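Local coordinates for protein carboxylic ester hydrolase (PDB 7K4O) that probably hydrolyses the ester bonds of tannins as a serine esterase of the tannase family, and here holds gallic acid in its pocket, at residues 246-251 and 273-278; 250-255 and 267-272; 261-266 and 470-475; 324-329 and 422-427. One frame throughout, in Å; residues are numbered along the deposited sequence.

Contact 1. Residues 246-251 and 273-278; sequences NETIAA and FDISTI. With NAG (2-acetamido-2-deoxy-beta-D-glucopyranose), chain G.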
loop_
_atom_site.group_PDB
_atom_site.type_symbol
_atom_site.label_atom_id
_atom_site.label_comp_id
_atom_site.label_asym_id
_atom_site.label_seq_id
_atom_site.Cartn_x
_atom_site.Cartn_y
_atom_site.Cartn_z
ATOM N N ASN A 246 5.258 1.113 -23.496
ATOM C CA ASN A 246 4.238 1.595 -24.477
ATOM C C ASN A 246 3.909 0.483 -25.463
ATOM O O ASN A 246 2.724 0.263 -25.715
ATOM C CB ASN A 246 4.659 2.888 -25.186
ATOM C CG ASN A 246 4.496 4.125 -24.329
ATOM O OD1 ASN A 246 3.976 4.045 -23.203
ATOM N ND2 ASN A 246 4.962 5.275 -24.820
ATOM N N GLU A 247 4.896 -0.231 -26.010
ATOM C CA GLU A 247 4.621 -1.334 -26.977
ATOM C C GLU A 247 3.982 -2.539 -26.305
ATOM O O GLU A 247 3.244 -3.297 -26.992
ATOM C CB GLU A 247 5.912 -1.757 -27.677
ATOM C CG GLU A 247 6.425 -0.680 -28.609
ATOM C CD GLU A 247 5.474 -0.436 -29.780
ATOM O OE1 GLU A 247 4.960 -1.407 -30.374
ATOM O OE2 GLU A 247 5.222 0.713 -30.058
ATOM N N THR A 248 4.281 -2.773 -25.003
ATOM C CA THR A 248 3.621 -3.868 -24.254
ATOM C C THR A 248 2.139 -3.494 -24.090
ATOM O O THR A 248 1.292 -4.367 -24.282
ATOM C CB THR A 248 4.369 -4.127 -22.935
ATOM O OG1 THR A 248 5.745 -4.431 -23.227
ATOM C CG2 THR A 248 3.736 -5.247 -22.145
ATOM N N ILE A 249 1.849 -2.244 -23.761
ATOM C CA ILE A 249 0.428 -1.794 -23.606
ATOM C C ILE A 249 -0.279 -2.015 -24.958
ATOM O O ILE A 249 -1.382 -2.612 -24.992
ATOM C CB ILE A 249 0.337 -0.348 -23.129
ATOM C CG1 ILE A 249 0.814 -0.205 -21.671
ATOM C CG2 ILE A 249 -1.082 0.150 -23.308
ATOM C CD1 ILE A 249 1.034 1.206 -21.235
ATOM N N ALA A 250 0.359 -1.608 -26.059
ATOM C CA ALA A 250 -0.258 -1.733 -27.413
ATOM C C ALA A 250 -0.547 -3.197 -27.722
ATOM O O ALA A 250 -1.646 -3.514 -28.222
ATOM C CB ALA A 250 0.638 -1.092 -28.458
ATOM N N ALA A 251 0.368 -4.098 -27.375
ATOM C CA ALA A 251 0.249 -5.524 -27.742
ATOM C C ALA A 251 -0.757 -6.234 -26.831
ATOM O O ALA A 251 -1.289 -7.251 -27.252
ATOM C CB ALA A 251 1.602 -6.200 -27.705
ATOM N N PHE A 273 2.949 -12.443 -24.544
ATOM C CA PHE A 273 3.652 -11.409 -25.323
ATOM C C PHE A 273 5.159 -11.480 -25.113
ATOM O O PHE A 273 5.635 -11.415 -23.952
ATOM C CB PHE A 273 3.143 -10.027 -24.975
ATOM C CG PHE A 273 3.844 -8.952 -25.747
ATOM C CD1 PHE A 273 3.787 -8.945 -27.146
ATOM C CD2 PHE A 273 4.568 -7.958 -25.117
ATOM C CE1 PHE A 273 4.428 -7.949 -27.869
ATOM C CE2 PHE A 273 5.217 -6.973 -25.843
ATOM C CZ PHE A 273 5.151 -6.972 -27.226
ATOM N N ASP A 274 5.909 -11.584 -26.219
ATOM C CA ASP A 274 7.390 -11.621 -26.194
ATOM C C ASP A 274 7.916 -10.253 -26.559
ATOM O O ASP A 274 7.720 -9.834 -27.731
ATOM C CB ASP A 274 7.913 -12.664 -27.177
ATOM C CG ASP A 274 9.419 -12.879 -27.098
ATOM O OD1 ASP A 274 10.129 -12.007 -26.577
ATOM O OD2 ASP A 274 9.862 -13.925 -27.591
ATOM N N ILE A 275 8.598 -9.571 -25.643
ATOM C CA ILE A 275 9.032 -8.180 -25.891
ATOM C C ILE A 275 10.210 -8.175 -26.889
ATOM O O ILE A 275 10.579 -7.071 -27.317
ATOM C CB ILE A 275 9.400 -7.413 -24.601
ATOM C CG1 ILE A 275 10.606 -8.012 -23.880
ATOM C CG2 ILE A 275 8.182 -7.293 -23.678
ATOM C CD1 ILE A 275 11.126 -7.131 -22.790
ATOM N N SER A 276 10.777 -9.328 -27.226
ATOM C CA SER A 276 11.812 -9.407 -28.315
ATOM C C SER A 276 11.265 -8.814 -29.633
ATOM O O SER A 276 12.075 -8.279 -30.414
ATOM C CB SER A 276 12.289 -10.808 -28.511
ATOM O OG SER A 276 13.242 -11.127 -27.511
ATOM N N THR A 277 9.944 -8.825 -29.833
ATOM C CA THR A 277 9.274 -8.236 -31.024
ATOM C C THR A 277 9.465 -6.726 -31.061
ATOM O O THR A 277 9.182 -6.114 -32.117
ATOM C CB THR A 277 7.789 -8.579 -31.050
ATOM O OG1 THR A 277 7.179 -7.984 -29.898
ATOM C CG2 THR A 277 7.562 -10.073 -31.072
ATOM N N ILE A 278 9.923 -6.109 -29.982
ATOM C CA ILE A 278 10.056 -4.626 -29.909
ATOM C C ILE A 278 11.457 -4.216 -30.370
ATOM O O ILE A 278 11.687 -3.020 -30.576
ATOM C CB ILE A 278 9.723 -4.116 -28.483
ATOM C CG1 ILE A 278 8.319 -4.568 -28.081
ATOM C CG2 ILE A 278 9.862 -2.604 -28.394
ATOM C CD1 ILE A 278 8.012 -4.404 -26.599
HETATM C C1 NAG G . 4.909 6.589 -24.138
HETATM C C2 NAG G . 5.647 7.749 -24.831
HETATM C C3 NAG G . 5.450 9.099 -24.162
HETATM C C4 NAG G . 3.965 9.321 -24.164
HETATM C C5 NAG G . 3.271 8.162 -23.456
HETATM C C6 NAG G . 1.765 8.349 -23.480
HETATM C C7 NAG G . 7.773 7.033 -25.802
HETATM C C8 NAG G . 9.213 6.739 -25.494
HETATM N N2 NAG G . 7.066 7.487 -24.772
HETATM O O3 NAG G . 6.256 10.059 -24.856
HETATM O O4 NAG G . 3.805 10.487 -23.404
HETATM O O5 NAG G . 3.526 6.906 -24.055
HETATM O O6 NAG G . 1.167 7.271 -22.794
HETATM O O7 NAG G . 7.280 6.888 -26.899
#
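F273, the first residue to leave helical geometry after helix 266-272, lays its ring beside the last turns of helix 238-252. With CG anti to the backbone N (chi1 180°), the ring reaches across to A251, whose CB sits over one face, 3.6 Å from the centroid of the F273 ring and only 22° off the normal: a CH-pi contact. T248 meets the same ring at its edge, OG1 lying 3.7 Å from F273 CE2. The polar end of T248 is taken by the carbonyl of I244 one turn back, and its contact with the ring edge is packing. D274 takes no part in the touching but shapes what follows. Its OD1 accepts the S276 N-H from above the carboxylate plane, 2.8 Å from OD1 to N, which makes an Asx turn, and its carbonyl O receives both the T277 OG1 and T277 N donors. These bonds lie at the start of the short 3-10 turn 275-278. Within it, the backbone N of I275 lies above the opposite face of the F273 ring, offset toward the rim, while I275 CG2 comes to 3.8 Å from T248 OG1. I278 closes the row: its CD1 presses on E247 at 3.5 Å from CB, and its CG2 meets E247 CG as the two side chains cross. One residue earlier on the helix, N246 points away and carries the N-linked sugar on ND2. The 3-10 turn packs on helix 238-252 and also touches helix 300-310, where I303 and A306 meet I275 and K307 makes a salt bridge to D274.

Contact 2. Residues 250-255 and 267-272; sequences AACDAM and DLCLLD. With CA (calcium ion), chain K.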
loop_
_atom_site.group_PDB
_atom_site.type_symbol
_atom_site.label_atom_id
_atom_site.label_comp_id
_atom_site.label_asym_id
_atom_site.label_seq_id
_atom_site.Cartn_x
_atom_site.Cartn_y
_atom_site.Cartn_z
ATOM N N ALA A 250 0.359 -1.608 -26.059
ATOM C CA ALA A 250 -0.258 -1.733 -27.413
ATOM C C ALA A 250 -0.547 -3.197 -27.722
ATOM O O ALA A 250 -1.646 -3.514 -28.222
ATOM C CB ALA A 250 0.638 -1.092 -28.458
ATOM N N ALA A 251 0.368 -4.098 -27.375
ATOM C CA ALA A 251 0.249 -5.524 -27.742
ATOM C C ALA A 251 -0.757 -6.234 -26.831
ATOM O O ALA A 251 -1.289 -7.251 -27.252
ATOM C CB ALA A 251 1.602 -6.200 -27.705
ATOM N N CYS A 252 -0.993 -5.766 -25.600
ATOM C CA CYS A 252 -1.737 -6.572 -24.589
ATOM C C CYS A 252 -3.089 -5.923 -24.280
ATOM O O CYS A 252 -3.918 -6.613 -23.668
ATOM C CB CYS A 252 -0.894 -6.722 -23.325
ATOM S SG CYS A 252 0.601 -7.716 -23.599
ATOM N N ASP A 253 -3.333 -4.697 -24.758
ATOM C CA ASP A 253 -4.621 -3.980 -24.553
ATOM C C ASP A 253 -5.819 -4.886 -24.837
ATOM O O ASP A 253 -6.731 -4.993 -23.958
ATOM C CB ASP A 253 -4.658 -2.723 -25.381
ATOM C CG ASP A 253 -5.962 -1.960 -25.281
ATOM O OD1 ASP A 253 -6.728 -2.170 -24.294
ATOM O OD2 ASP A 253 -6.190 -1.121 -26.185
ATOM N N ALA A 254 -5.829 -5.525 -26.017
ATOM C CA ALA A 254 -7.007 -6.247 -26.552
ATOM C C ALA A 254 -7.141 -7.625 -25.911
ATOM O O ALA A 254 -8.148 -8.287 -26.106
ATOM C CB ALA A 254 -6.907 -6.346 -28.059
ATOM N N MET A 255 -6.159 -8.094 -25.148
ATOM C CA MET A 255 -6.264 -9.452 -24.548
ATOM C C MET A 255 -7.380 -9.534 -23.484
ATOM O O MET A 255 -7.853 -10.656 -23.189
ATOM C CB MET A 255 -4.935 -9.843 -23.915
ATOM C CG MET A 255 -3.845 -10.152 -24.936
ATOM S SD MET A 255 -2.274 -10.391 -24.021
ATOM C CE MET A 255 -1.072 -10.607 -25.349
ATOM N N ASP A 267 -1.696 -10.829 -16.688
ATOM C CA ASP A 267 -1.421 -12.274 -16.647
ATOM C C ASP A 267 -1.309 -12.775 -18.107
ATOM O O ASP A 267 -0.309 -13.441 -18.458
ATOM C CB ASP A 267 -2.469 -13.029 -15.839
ATOM C CG ASP A 267 -3.903 -12.534 -15.925
ATOM O OD1 ASP A 267 -4.288 -11.927 -16.984
ATOM O OD2 ASP A 267 -4.627 -12.690 -14.909
ATOM N N LEU A 268 -2.325 -12.522 -18.935
ATOM C CA LEU A 268 -2.251 -12.947 -20.374
ATOM C C LEU A 268 -1.043 -12.256 -21.010
ATOM O O LEU A 268 -0.380 -12.917 -21.823
ATOM C CB LEU A 268 -3.547 -12.609 -21.114
ATOM C CG LEU A 268 -4.762 -13.351 -20.611
ATOM C CD1 LEU A 268 -6.022 -12.841 -21.300
ATOM C CD2 LEU A 268 -4.618 -14.860 -20.769
ATOM N N CYS A 269 -0.743 -11.022 -20.634
ATOM C CA CYS A 269 0.404 -10.286 -21.187
ATOM C C CYS A 269 1.692 -11.057 -20.870
ATOM O O CYS A 269 2.522 -11.348 -21.775
ATOM C CB CYS A 269 0.416 -8.887 -20.632
ATOM S SG CYS A 269 1.505 -7.756 -21.494
ATOM N N LEU A 270 1.875 -11.400 -19.603
ATOM C CA LEU A 270 3.107 -12.096 -19.161
ATOM C C LEU A 270 3.203 -13.456 -19.846
ATOM O O LEU A 270 4.327 -13.863 -20.217
ATOM C CB LEU A 270 3.040 -12.261 -17.642
ATOM C CG LEU A 270 4.198 -13.033 -17.021
ATOM C CD1 LEU A 270 5.481 -12.237 -17.233
ATOM C CD2 LEU A 270 3.907 -13.279 -15.530
ATOM N N LEU A 271 2.080 -14.130 -20.044
ATOM C CA LEU A 271 2.063 -15.483 -20.633
ATOM C C LEU A 271 2.312 -15.403 -22.158
ATOM O O LEU A 271 2.959 -16.325 -22.670
ATOM C CB LEU A 271 0.723 -16.154 -20.360
ATOM C CG LEU A 271 0.468 -16.632 -18.935
ATOM C CD1 LEU A 271 -1.020 -16.840 -18.765
ATOM C CD2 LEU A 271 1.216 -17.924 -18.604
ATOM N N ASP A 272 1.770 -14.414 -22.857
ATOM C CA ASP A 272 1.583 -14.527 -24.325
ATOM C C ASP A 272 2.363 -13.486 -25.121
ATOM O O ASP A 272 2.360 -13.645 -26.334
ATOM C CB ASP A 272 0.099 -14.455 -24.679
ATOM C CG ASP A 272 -0.674 -15.648 -24.169
ATOM O OD1 ASP A 272 -0.056 -16.697 -23.928
ATOM O OD2 ASP A 272 -1.904 -15.516 -23.986
HETATM CA CA CA K . -8.063 -3.421 -22.708
HETATM O O HOH W 1 -9.656 -3.092 -20.697
#
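C252 and C269 are joined by a disulfide, SG to SG 2.3 Å with a chi3 of 74°, and this covalent bridge is the tight part of the contact. The two sulfurs leave their backbones differently: C252 SG stands beside its own backbone N, whereas C269 SG is anti to its N. Next to the bridge, M255 adds the larger apolar patch. Its extended chi2 (173°) carries SD across to the L268-C269 backbone, 3.9 Å from L268 CB and 3.8 Å from the C269 N. L268 returns the contact with CD1, 3.4 Å from the M255 carbonyl O. Towards solvent the packing thins: an equally extended chi3 (-175°) sends the M255 methyl CE on to end 4.1 Å from the CB of D272, an exposed residue whose carboxylate turns to a salt bridge with R537. D253, next to C252, binds calcium through both its carbonyl O and OD1, each 2.4 Å from the ion, so the disulfide probably steadies the chain just before this ligand; D256, K258, D260 and V262 complete the protein part of the site. The bridge therefore ties the C-terminal end of helix 238-252 to helix 266-272, spanning the calcium loop between them, while helix 536-541 covers the L268 side through R537 and S538.

Contact 3. Residues 261-266 and 470-475; sequences WVVART and DAMPNG. With CA (calcium ion), chain K; NAG (2-acetamido-2-deoxy-beta-D-glucopyranose), chain B.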
loop_
_atom_site.group_PDB
_atom_site.type_symbol
_atom_site.label_atom_id
_atom_site.label_comp_id
_atom_site.label_asym_id
_atom_site.label_seq_id
_atom_site.Cartn_x
_atom_site.Cartn_y
_atom_site.Cartn_z
ATOM N N TRP A 261 -6.870 1.082 -24.503
ATOM C CA TRP A 261 -5.518 1.444 -24.015
ATOM C C TRP A 261 -5.454 1.225 -22.465
ATOM O O TRP A 261 -4.969 2.089 -21.753
ATOM C CB TRP A 261 -5.183 2.866 -24.432
ATOM C CG TRP A 261 -3.705 3.104 -24.429
ATOM C CD1 TRP A 261 -2.983 3.795 -23.497
ATOM C CD2 TRP A 261 -2.757 2.584 -25.383
ATOM N NE1 TRP A 261 -1.649 3.760 -23.819
ATOM C CE2 TRP A 261 -1.479 3.032 -24.971
ATOM C CE3 TRP A 261 -2.875 1.851 -26.575
ATOM C CZ2 TRP A 261 -0.320 2.748 -25.698
ATOM C CZ3 TRP A 261 -1.725 1.569 -27.286
ATOM C CH2 TRP A 261 -0.470 2.006 -26.846
ATOM N N VAL A 262 -5.970 0.098 -22.048
ATOM C CA VAL A 262 -5.856 -0.378 -20.644
ATOM C C VAL A 262 -5.575 -1.850 -20.716
ATOM O O VAL A 262 -6.328 -2.588 -21.303
ATOM C CB VAL A 262 -7.121 -0.092 -19.816
ATOM C CG1 VAL A 262 -6.882 -0.511 -18.356
ATOM C CG2 VAL A 262 -7.515 1.373 -19.896
ATOM N N VAL A 263 -4.513 -2.280 -20.044
ATOM C CA VAL A 263 -4.260 -3.730 -19.894
ATOM C C VAL A 263 -4.850 -4.227 -18.573
ATOM O O VAL A 263 -4.204 -4.057 -17.518
ATOM C CB VAL A 263 -2.753 -3.978 -20.003
ATOM C CG1 VAL A 263 -2.422 -5.442 -19.788
ATOM C CG2 VAL A 263 -2.246 -3.462 -21.352
ATOM N N ALA A 264 -6.011 -4.859 -18.652
ATOM C CA ALA A 264 -6.697 -5.456 -17.493
ATOM C C ALA A 264 -6.191 -6.866 -17.286
ATOM O O ALA A 264 -6.546 -7.459 -16.272
ATOM C CB ALA A 264 -8.190 -5.467 -17.707
ATOM N N ARG A 265 -5.485 -7.457 -18.265
ATOM C CA ARG A 265 -5.002 -8.848 -18.129
ATOM C C ARG A 265 -3.483 -8.837 -18.308
ATOM O O ARG A 265 -2.966 -9.324 -19.359
ATOM C CB ARG A 265 -5.756 -9.782 -19.080
ATOM C CG ARG A 265 -7.235 -9.891 -18.727
ATOM C CD ARG A 265 -7.502 -10.694 -17.462
ATOM N NE ARG A 265 -7.160 -12.081 -17.601
ATOM C CZ ARG A 265 -7.914 -13.018 -18.140
ATOM N NH1 ARG A 265 -9.143 -12.743 -18.552
ATOM N NH2 ARG A 265 -7.460 -14.249 -18.236
ATOM N N THR A 266 -2.775 -8.406 -17.259
ATOM C CA THR A 266 -1.295 -8.468 -17.239
ATOM C C THR A 266 -0.842 -9.915 -17.114
ATOM O O THR A 266 0.341 -10.181 -17.464
ATOM C CB THR A 266 -0.689 -7.587 -16.143
ATOM O OG1 THR A 266 -1.143 -8.128 -14.910
ATOM C CG2 THR A 266 -1.007 -6.135 -16.350
ATOM N N ASP A 470 -1.103 7.917 -15.780
ATOM C CA ASP A 470 -1.242 8.891 -16.900
ATOM C C ASP A 470 -1.007 8.192 -18.234
ATOM O O ASP A 470 -1.468 8.748 -19.228
ATOM C CB ASP A 470 -0.270 10.051 -16.735
ATOM C CG ASP A 470 -0.688 10.984 -15.616
ATOM O OD1 ASP A 470 -1.860 10.835 -15.102
ATOM O OD2 ASP A 470 0.166 11.811 -15.236
ATOM N N ALA A 471 -0.316 7.053 -18.255
ATOM C CA ALA A 471 -0.113 6.243 -19.471
ATOM C C ALA A 471 -1.394 5.499 -19.848
ATOM O O ALA A 471 -1.543 5.172 -21.044
ATOM C CB ALA A 471 1.059 5.306 -19.294
ATOM N N MET A 472 -2.274 5.170 -18.884
ATOM C CA MET A 472 -3.508 4.399 -19.133
ATOM C C MET A 472 -4.658 5.143 -18.456
ATOM O O MET A 472 -5.324 4.639 -17.533
ATOM C CB MET A 472 -3.398 2.935 -18.705
ATOM C CG MET A 472 -2.420 2.139 -19.565
ATOM S SD MET A 472 -2.280 0.408 -19.250
ATOM C CE MET A 472 -1.000 0.461 -17.988
ATOM N N PRO A 473 -4.940 6.387 -18.921
ATOM C CA PRO A 473 -5.935 7.250 -18.285
ATOM C C PRO A 473 -7.389 6.789 -18.409
ATOM O O PRO A 473 -8.209 7.312 -17.674
ATOM C CB PRO A 473 -5.735 8.607 -18.989
ATOM C CG PRO A 473 -5.224 8.231 -20.375
ATOM C CD PRO A 473 -4.350 7.018 -20.131
ATOM N N ASN A 474 -7.690 5.800 -19.248
ATOM C CA ASN A 474 -9.056 5.224 -19.332
ATOM C C ASN A 474 -9.272 4.186 -18.218
ATOM O O ASN A 474 -10.374 3.602 -18.141
ATOM C CB ASN A 474 -9.304 4.597 -20.697
ATOM C CG ASN A 474 -9.382 5.653 -21.790
ATOM O OD1 ASN A 474 -9.706 6.811 -21.544
ATOM N ND2 ASN A 474 -9.081 5.247 -23.004
ATOM N N GLY A 475 -8.227 3.882 -17.446
ATOM C CA GLY A 475 -8.333 2.821 -16.427
ATOM C C GLY A 475 -9.178 3.333 -15.262
ATOM O O GLY A 475 -9.216 4.530 -14.999
HETATM CA CA CA K . -8.063 -3.421 -22.708
HETATM C C1 NAG B . 3.014 11.431 -24.146
HETATM C C2 NAG B . 2.726 12.482 -23.096
HETATM C C3 NAG B . 2.223 13.802 -23.647
HETATM C C4 NAG B . 3.101 14.265 -24.806
HETATM C C5 NAG B . 3.184 13.157 -25.869
HETATM C C6 NAG B . 4.139 13.512 -26.997
HETATM C C7 NAG B . 2.068 11.630 -20.921
HETATM C C8 NAG B . 0.960 11.025 -20.135
HETATM N N2 NAG B . 1.766 11.904 -22.181
HETATM O O3 NAG B . 2.279 14.714 -22.543
HETATM O O4 NAG B . 2.570 15.483 -25.350
HETATM O O5 NAG B . 3.674 11.929 -25.309
HETATM O O6 NAG B . 5.470 13.400 -26.487
HETATM O O7 NAG B . 3.150 11.832 -20.409
HETATM O O HOH W 2 -6.030 4.638 -21.340
HETATM O O HOH W 1 -9.656 -3.092 -20.697
#
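The calcium-binding loop meets the 470-475 loop here, with V262 and its two neighbours packed around M472. V262 O is one of the metal ligands, 2.4 Å from the calcium, in company with D253, D256, K258 and D260. The opposing loop forms a type I beta turn from M472 to G475. M472 is central to the contact: its side chain runs out past W261, with CG 3.4 Å from the W261 carbonyl O. CG beside the backbone N (chi1 -68°) and an extended chi2 (-176°) put SD at the backbone of V263, and the bend at chi3 turns only the CE methyl. There the V263 N-H points at the sulfur almost straight, 3.6 Å from N to SD and 164° at the hydrogen, a weak hydrogen bond. On its other flank V262 uses its CG2 branch, held 3.6 Å from G475 N and 3.8 Å from N474 CB, so that one methyl lies against the turn while the carbonyl serves the metal. The polar end of N474 bonds through ND2 to D260 O, a second tie to the calcium loop. W261 comes in from the side: its indole edge is turned to A471, with the A471 O near the ring plane and 3.1 Å from NE1. A single water fastens the two backbones, donating to W261 O at 2.8 Å and accepting from N474 N at 2.9 Å.

Contact 4. Residues 324-329 and 422-427; sequences SYQPTA and IPTAAS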
loop_
_atom_site.group_PDB
_atom_site.type_symbol
_atom_site.label_atom_id
_atom_site.label_comp_id
_atom_site.label_asym_id
_atom_site.label_seq_id
_atom_site.Cartn_x
_atom_site.Cartn_y
_atom_site.Cartn_z
ATOM N N SER A 324 8.846 -9.817 -9.666
ATOM C CA SER A 324 8.955 -8.391 -9.963
ATOM C C SER A 324 7.594 -7.863 -10.429
ATOM O O SER A 324 6.588 -8.613 -10.400
ATOM C CB SER A 324 10.051 -8.148 -10.992
ATOM O OG SER A 324 10.357 -6.780 -11.089
ATOM N N TYR A 325 7.605 -6.602 -10.791
ATOM C CA TYR A 325 6.414 -5.862 -11.270
ATOM C C TYR A 325 5.871 -6.535 -12.520
ATOM O O TYR A 325 6.623 -7.181 -13.303
ATOM C CB TYR A 325 6.765 -4.409 -11.528
ATOM C CG TYR A 325 7.594 -3.808 -10.437
ATOM C CD1 TYR A 325 7.037 -3.464 -9.208
ATOM C CD2 TYR A 325 8.951 -3.630 -10.576
ATOM C CE1 TYR A 325 7.803 -2.954 -8.179
ATOM C CE2 TYR A 325 9.731 -3.136 -9.548
ATOM C CZ TYR A 325 9.157 -2.770 -8.343
ATOM O OH TYR A 325 9.946 -2.228 -7.366
ATOM N N GLN A 326 4.569 -6.411 -12.703
ATOM C CA GLN A 326 3.884 -6.973 -13.888
ATOM C C GLN A 326 4.365 -6.266 -15.158
ATOM O O GLN A 326 4.776 -5.115 -15.142
ATOM C CB GLN A 326 2.376 -6.778 -13.775
ATOM C CG GLN A 326 1.705 -7.661 -12.727
ATOM C CD GLN A 326 1.907 -9.129 -12.951
ATOM O OE1 GLN A 326 2.789 -9.767 -12.355
ATOM N NE2 GLN A 326 1.083 -9.714 -13.826
ATOM N N PRO A 327 4.275 -6.947 -16.317
ATOM C CA PRO A 327 4.348 -6.212 -17.593
ATOM C C PRO A 327 3.341 -5.047 -17.590
ATOM O O PRO A 327 2.274 -5.190 -16.988
ATOM C CB PRO A 327 3.972 -7.285 -18.628
ATOM C CG PRO A 327 4.322 -8.586 -17.968
ATOM C CD PRO A 327 4.035 -8.385 -16.476
ATOM N N THR A 328 3.726 -3.910 -18.168
ATOM C CA THR A 328 3.024 -2.594 -18.302
ATOM C C THR A 328 3.376 -1.682 -17.135
ATOM O O THR A 328 3.163 -0.496 -17.263
ATOM C CB THR A 328 1.504 -2.667 -18.502
ATOM O OG1 THR A 328 0.802 -3.103 -17.345
ATOM C CG2 THR A 328 1.085 -3.651 -19.559
ATOM N N ALA A 329 3.974 -2.192 -16.047
ATOM C CA ALA A 329 4.484 -1.296 -14.988
ATOM C C ALA A 329 5.714 -0.542 -15.492
ATOM O O ALA A 329 6.578 -1.183 -16.156
ATOM C CB ALA A 329 4.789 -2.074 -13.712
ATOM N N ILE A 422 5.430 -1.578 -5.885
ATOM C CA ILE A 422 5.176 -2.866 -5.199
ATOM C C ILE A 422 4.611 -3.809 -6.208
ATOM O O ILE A 422 3.549 -3.530 -6.779
ATOM C CB ILE A 422 4.238 -2.671 -3.995
ATOM C CG1 ILE A 422 4.752 -1.533 -3.105
ATOM C CG2 ILE A 422 4.068 -4.010 -3.294
ATOM C CD1 ILE A 422 3.975 -1.295 -1.840
ATOM N N PRO A 423 5.250 -4.972 -6.452
ATOM C CA PRO A 423 4.729 -5.905 -7.430
ATOM C C PRO A 423 3.281 -6.314 -7.129
ATOM O O PRO A 423 2.981 -6.740 -6.047
ATOM C CB PRO A 423 5.658 -7.099 -7.337
ATOM C CG PRO A 423 6.925 -6.508 -6.841
ATOM C CD PRO A 423 6.503 -5.459 -5.822
ATOM N N THR A 424 2.412 -6.258 -8.142
ATOM C CA THR A 424 1.020 -6.712 -7.958
ATOM C C THR A 424 0.962 -8.127 -7.406
ATOM O O THR A 424 0.069 -8.426 -6.574
ATOM C CB THR A 424 0.234 -6.586 -9.279
ATOM O OG1 THR A 424 0.555 -5.331 -9.878
ATOM C CG2 THR A 424 -1.254 -6.721 -9.014
ATOM N N ALA A 425 1.837 -9.032 -7.871
ATOM C CA ALA A 425 1.831 -10.421 -7.415
ATOM C C ALA A 425 2.091 -10.527 -5.903
ATOM O O ALA A 425 1.784 -11.576 -5.343
ATOM C CB ALA A 425 2.807 -11.218 -8.254
ATOM N N ALA A 426 2.664 -9.511 -5.283
ATOM C CA ALA A 426 2.929 -9.534 -3.821
ATOM C C ALA A 426 1.593 -9.654 -3.072
ATOM O O ALA A 426 1.588 -10.316 -2.011
ATOM C CB ALA A 426 3.671 -8.360 -3.353
ATOM N N SER A 427 0.542 -9.046 -3.609
ATOM C CA SER A 427 -0.788 -9.082 -2.928
ATOM C C SER A 427 -1.437 -10.429 -3.136
ATOM O O SER A 427 -2.004 -10.985 -2.179
ATOM C CB SER A 427 -1.667 -7.929 -3.376
ATOM O OG SER A 427 -1.205 -6.691 -2.866
HETATM O O HOH W 3 3.778 -8.558 -10.048
HETATM O O HOH W 4 3.155 -4.816 -10.733
#
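Y325 and P423 bring their backbones close, 4.2 Å from CA to CA, as the 324-329 segment enters a type II beta turn running from Q326 to A329. P423 lies against S324 and Y325: CB is 3.5 Å from S324 O, and CD is 3.7 Å from Y325 CE1. The two side chains cross obliquely, the tyrosine ring turning its edge to I422, with CE1 3.6 Å from I422 N. Its hydroxyl goes beyond the pair to D333 and Q221. Q326 CG meets T424 OG1 at 3.9 Å, the side chains crossing at about a right angle, while NE2 reaches T266. Beyond CG the bend at chi2 (-58°) helps turn the amide back so that OE1 takes a buried water, which also donates to S324 O and accepts from A425 N. A second water accepts from both Q326 N and T424 N, so two bridging waters join main chain to main chain where no direct hydrogen bond does. T424 OG1 is bonded to G416 O. I422 also lines the gallic acid pocket. The contact thus sets the loop after helix 300-310 against the start of helix 425-438, with Q218 and Q221 of helix 215-221 covering P423.

Contacts 1 and 2 share A250 and A251 and lie 8 Å apart between centres; T248 CG2 touches the disulfide at C269 SG, 3.4 Å away. In contacts 2 and 3, D253 and V262 bind the same calcium, and beside it D253 OD2 probably accepts a hydrogen bond from W261 N, 2.9 Å. Contact 4 connects to contact 3 through T266 OG1 and Q326 NE2, and to contact 1 through P327 and T328 against T248. It reaches the pocket: the I422 side chain is about 4 Å from bound gallic acid at nearest atoms and touches residues of the probable S186-H465-D419 triad. The calcium loop and disulfide thus connect by packing, through contact 4, to one pocket wall.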